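PDB 3H35: DUF4393 domain-containing protein from Alcanivorax borkumensis, which is of unknown function but belongs to the abortive infection alpha family and may therefore take part in bacterial defence against phage. Local coordinates for residues R60-L65 / G117-S122; R90-G95 / E160-S165. One frame throughout, in Å; residues are numbered along the deposited sequence.

Strand 156-164 lies between strands 71-77 and 119-123 in a four-stranded antiparallel sheet, and through it the two contacts meet; their centres are 7 Å apart. Contact 1 sets helix 56-65 against the start of strand 119-123, while contact 2 reaches across strand 71-77, from strand 87-91 to strand 156-164. Probable hydrogen bonds tie them together: Ile120 N lies 2.8 Å from Arg163 O, and Gly117 O lies 2.6 Å from Ser165 OG. Ala121 CB also packs 3.3 Å from Arg90 NH2. Both contacts touch the second subunit. Contact 2 alone holds a 1,2-ethanediol, probably from the crystallisation liquor.

Contact 1: R60-L65 / G117-S122; sequences RLLAAL and GLVIAS
Four buried side chains, Leu62 and Leu65 from 60-65 and Leu118 and Val119 from 117-122, make this contact; its side-chain contacts are apolar, and no hydrogen bond crosses it. Leu65 and Val119 come closest, their side chains crossing at about a right angle, with Leu65 CD1 3.5 Å from Val119 CG1. CG1 is the Val119 branch set anti to the carbonyl carbon (chi1 -62°), and that is the methyl which meets the helix.

One turn back, Leu62 splits its two methyls between neighbouring residues. Leu62 CD2 approaches Leu118 CD1 at 4.1 Å, again with the side chains crossed, while Leu62 CD1 lies 4.3 Å from Val119 CG1. The same Leu62 CD1 also rests against backbone, 3.9 Å from Leu118 O.

Just ahead of these partners, Gly117 takes positive phi in a Schellman motif that ends helix 106-115 and turns the chain into strand 119-123. Around the contact, that helix touches Leu118 through Leu113 and Val119 through Phe114; helix 166-175 brings Trp172 to Leu62 and Leu171 to Leu118, and strand 156-164 lends Ile164 to Leu62 and Leu162 to Val119.

Contact 2: R90-G95 / E160-S165; sequences RYSNAG and ETLRIS. With EDO (1,2-ethanediol), chain D.
Arg90 reaches over to Glu160 with the full length of its side chain. Arg90 CB starts beside the bound 1,2-ethanediol, 3.8 Å from EDO C1. CG keeps to the same carbon, and from there to NE the chain runs extended, which carries Arg90 CD past the diol, 3.0 Å from EDO O2. NE hydrogen-bonds to Thr75 on the intervening strand. At the tip the two terminal nitrogens part company. Arg90 NH1 donates to EDO O2 at 2.7 Å, in the less straight of the two bonds; the diol is held in turn by Asn111. Arg90 NH2 makes the salt bridge to Glu160 OE1, 3.0 Å long and fairly straight at 161°. That oxygen sits at the guanidinium edge, close to its plane, and accepts through its syn lone pair, although the two flat groups are turned 40° apart.

Strands 87-91 and 156-164 are not neighbours in the antiparallel sheet: strand 71-77 runs between them, so these side chains meet across it on one face. Glu160 is gripped by several partners there, with Thr75 also bonded to OE1, and Tyr77 and Arg158 at OE2. Arg90 NH2 has a second salt-bridge partner, Glu86 of the second subunit, so two carboxylates would probably help to stabilise its charge.

Two residues further on, Ser92 forms an ST turn: Ser92 OG accepts from Ala94 N at 3.0 Å, leading into helix 94-98, and also bonds to Ala72 O. Leu162 packs against this turn, with Leu162 CD2 4.4 Å from Ala94 CB, and Leu110 and Phe114 of helix 106-115 lie against the same leucine.

Contact 1: R60-L65 / G117-S122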
# COMPACT_ATOMS: atom_id res chain seq x y z
N ARG A 60 -4.79 19.15 3.59
CA ARG A 60 -6.04 19.75 4.00
C ARG A 60 -7.08 18.68 4.40
O ARG A 60 -7.84 18.85 5.37
CB ARG A 60 -6.57 20.70 2.90
CG ARG A 60 -5.76 22.00 2.76
CD ARG A 60 -6.41 22.98 1.85
NE ARG A 60 -7.57 23.52 2.53
CZ ARG A 60 -7.59 24.61 3.28
NH1 ARG A 60 -6.51 25.37 3.42
NH2 ARG A 60 -8.73 24.96 3.87
N LEU A 61 -7.10 17.55 3.66
CA LEU A 61 -7.94 16.40 4.03
C LEU A 61 -7.55 15.82 5.39
O LEU A 61 -8.39 15.56 6.22
CB LEU A 61 -7.87 15.28 2.98
CG LEU A 61 -8.60 15.51 1.67
CD1 LEU A 61 -8.13 14.47 0.60
CD2 LEU A 61 -10.11 15.48 1.95
N LEU A 62 -6.25 15.61 5.60
CA LEU A 62 -5.80 15.08 6.89
C LEU A 62 -6.14 16.07 8.01
O LEU A 62 -6.58 15.66 9.08
CB LEU A 62 -4.31 14.74 6.87
CG LEU A 62 -3.81 13.83 8.02
CD1 LEU A 62 -4.62 12.50 8.11
CD2 LEU A 62 -2.30 13.51 7.90
N ALA A 63 -5.92 17.36 7.78
CA ALA A 63 -6.29 18.38 8.76
C ALA A 63 -7.77 18.25 9.14
O ALA A 63 -8.12 18.34 10.30
CB ALA A 63 -6.02 19.83 8.20
N ALA A 64 -8.63 18.08 8.15
CA ALA A 64 -10.07 18.03 8.39
C ALA A 64 -10.38 16.78 9.24
O ALA A 64 -11.31 16.78 10.04
CB ALA A 64 -10.84 18.03 7.04
N LEU A 65 -9.58 15.72 9.08
CA LEU A 65 -9.78 14.52 9.88
C LEU A 65 -9.14 14.56 11.27
O LEU A 65 -9.47 13.71 12.13
CB LEU A 65 -9.23 13.31 9.12
CG LEU A 65 -10.01 12.97 7.86
CD1 LEU A 65 -9.10 12.09 6.97
CD2 LEU A 65 -11.39 12.33 8.19
N GLY A 117 -1.26 4.73 5.43
CA GLY A 117 -1.72 4.30 6.74
C GLY A 117 -2.22 5.46 7.60
O GLY A 117 -2.29 5.34 8.81
N LEU A 118 -2.58 6.58 6.95
CA LEU A 118 -2.91 7.80 7.66
C LEU A 118 -4.39 7.89 8.03
O LEU A 118 -4.74 8.68 8.91
CB LEU A 118 -2.52 9.03 6.81
CG LEU A 118 -1.02 9.22 6.51
CD1 LEU A 118 -0.70 10.49 5.67
CD2 LEU A 118 -0.21 9.16 7.83
N VAL A 119 -5.23 7.11 7.35
CA VAL A 119 -6.67 7.10 7.56
C VAL A 119 -7.17 5.65 7.62
O VAL A 119 -6.46 4.72 7.20
CB VAL A 119 -7.39 7.84 6.43
CG1 VAL A 119 -6.98 9.33 6.37
CG2 VAL A 119 -7.19 7.14 5.06
N ILE A 120 -8.38 5.45 8.12
CA ILE A 120 -9.01 4.14 8.15
C ILE A 120 -10.43 4.26 7.65
O ILE A 120 -10.95 5.38 7.60
CB ILE A 120 -9.04 3.49 9.54
CG1 ILE A 120 -9.70 4.44 10.56
CG2 ILE A 120 -7.64 3.07 9.96
CD1 ILE A 120 -9.91 3.80 11.93
N ALA A 121 -11.02 3.12 7.26
CA ALA A 121 -12.42 3.01 6.90
C ALA A 121 -13.15 2.24 7.98
O ALA A 121 -12.65 1.23 8.44
CB ALA A 121 -12.59 2.32 5.54
N SER A 122 -14.31 2.70 8.41
CA SER A 122 -15.14 1.90 9.32
C SER A 122 -16.51 1.84 8.72
O SER A 122 -16.74 2.33 7.59
CB SER A 122 -15.17 2.52 10.72
OG SER A 122 -15.71 3.85 10.70

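Contact 2: R90-G95 / E160-S165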
# COMPACT_ATOMS: atom_id res chain seq x y z
N ARG A 90 -11.84 4.45 -3.92
CA ARG A 90 -12.52 5.10 -2.82
C ARG A 90 -12.85 6.53 -3.19
O ARG A 90 -12.09 7.16 -3.90
CB ARG A 90 -11.72 5.02 -1.55
CG ARG A 90 -11.85 3.68 -0.90
CD ARG A 90 -11.13 3.54 0.43
NE ARG A 90 -11.81 2.54 1.25
CZ ARG A 90 -11.22 1.65 2.03
NH1 ARG A 90 -9.89 1.57 2.09
NH2 ARG A 90 -11.97 0.80 2.73
N TYR A 91 -14.01 6.99 -2.72
CA TYR A 91 -14.54 8.30 -3.05
C TYR A 91 -15.16 8.93 -1.82
O TYR A 91 -15.70 8.25 -0.98
CB TYR A 91 -15.56 8.20 -4.21
CG TYR A 91 -16.01 9.54 -4.74
CD1 TYR A 91 -15.30 10.18 -5.77
CD2 TYR A 91 -17.10 10.19 -4.18
CE1 TYR A 91 -15.70 11.43 -6.24
CE2 TYR A 91 -17.50 11.45 -4.63
CZ TYR A 91 -16.79 12.06 -5.66
OH TYR A 91 -17.20 13.32 -6.10
N SER A 92 -15.07 10.24 -1.72
CA SER A 92 -15.69 10.92 -0.59
C SER A 92 -15.98 12.32 -1.02
O SER A 92 -15.38 12.78 -2.00
CB SER A 92 -14.74 10.94 0.61
OG SER A 92 -15.31 11.65 1.70
N ASN A 93 -16.90 12.98 -0.32
CA ASN A 93 -17.11 14.42 -0.49
C ASN A 93 -16.42 15.25 0.59
O ASN A 93 -16.63 16.45 0.66
CB ASN A 93 -18.63 14.76 -0.60
CG ASN A 93 -19.42 14.39 0.62
OD1 ASN A 93 -18.99 13.55 1.42
ND2 ASN A 93 -20.60 15.00 0.78
N ALA A 94 -15.57 14.62 1.40
CA ALA A 94 -14.84 15.31 2.47
C ALA A 94 -13.99 16.46 1.90
O ALA A 94 -13.72 17.41 2.59
CB ALA A 94 -13.94 14.33 3.23
N GLY A 95 -13.58 16.36 0.64
CA GLY A 95 -12.83 17.44 -0.01
C GLY A 95 -13.52 18.79 0.03
O GLY A 95 -12.86 19.82 0.16
N GLU A 160 -19.11 3.43 3.74
CA GLU A 160 -18.23 3.36 4.88
C GLU A 160 -18.00 4.78 5.45
O GLU A 160 -18.58 5.77 4.97
CB GLU A 160 -16.93 2.67 4.45
CG GLU A 160 -17.15 1.22 3.97
CD GLU A 160 -15.87 0.50 3.57
OE1 GLU A 160 -14.89 1.15 3.14
OE2 GLU A 160 -15.85 -0.74 3.69
N THR A 161 -17.18 4.86 6.48
CA THR A 161 -16.88 6.10 7.14
C THR A 161 -15.36 6.34 7.20
O THR A 161 -14.61 5.46 7.61
CB THR A 161 -17.46 6.07 8.55
OG1 THR A 161 -18.87 5.76 8.46
CG2 THR A 161 -17.25 7.43 9.22
N LEU A 162 -14.93 7.51 6.76
CA LEU A 162 -13.51 7.86 6.70
C LEU A 162 -13.14 8.52 7.99
O LEU A 162 -13.82 9.43 8.41
CB LEU A 162 -13.25 8.84 5.56
CG LEU A 162 -11.84 9.38 5.33
CD1 LEU A 162 -10.89 8.22 4.90
CD2 LEU A 162 -11.90 10.52 4.28
N ARG A 163 -12.05 8.07 8.60
CA ARG A 163 -11.48 8.70 9.80
C ARG A 163 -9.97 8.68 9.78
O ARG A 163 -9.40 7.86 9.10
CB ARG A 163 -11.85 7.92 11.05
CG ARG A 163 -13.28 7.71 11.24
CD ARG A 163 -13.44 6.66 12.32
NE ARG A 163 -14.82 6.26 12.26
CZ ARG A 163 -15.82 6.94 12.78
NH1 ARG A 163 -15.59 8.05 13.46
NH2 ARG A 163 -17.04 6.50 12.62
N ILE A 164 -9.35 9.52 10.61
CA ILE A 164 -7.92 9.47 10.85
C ILE A 164 -7.56 8.16 11.56
O ILE A 164 -8.33 7.68 12.38
CB ILE A 164 -7.44 10.70 11.68
CG1 ILE A 164 -5.92 10.87 11.54
CG2 ILE A 164 -7.80 10.58 13.19
CD1 ILE A 164 -5.47 12.27 11.89
N SER A 165 -6.43 7.59 11.20
CA SER A 165 -5.91 6.37 11.85
C SER A 165 -5.06 6.75 13.07
O SER A 165 -4.64 7.90 13.19
CB SER A 165 -5.02 5.61 10.87
OG SER A 165 -3.76 6.24 10.69
C1 EDO D . -8.28 3.48 -2.03
O1 EDO D . -7.95 3.17 -3.39
C2 EDO D . -7.51 2.63 -1.04
O2 EDO D . -8.34 2.41 0.09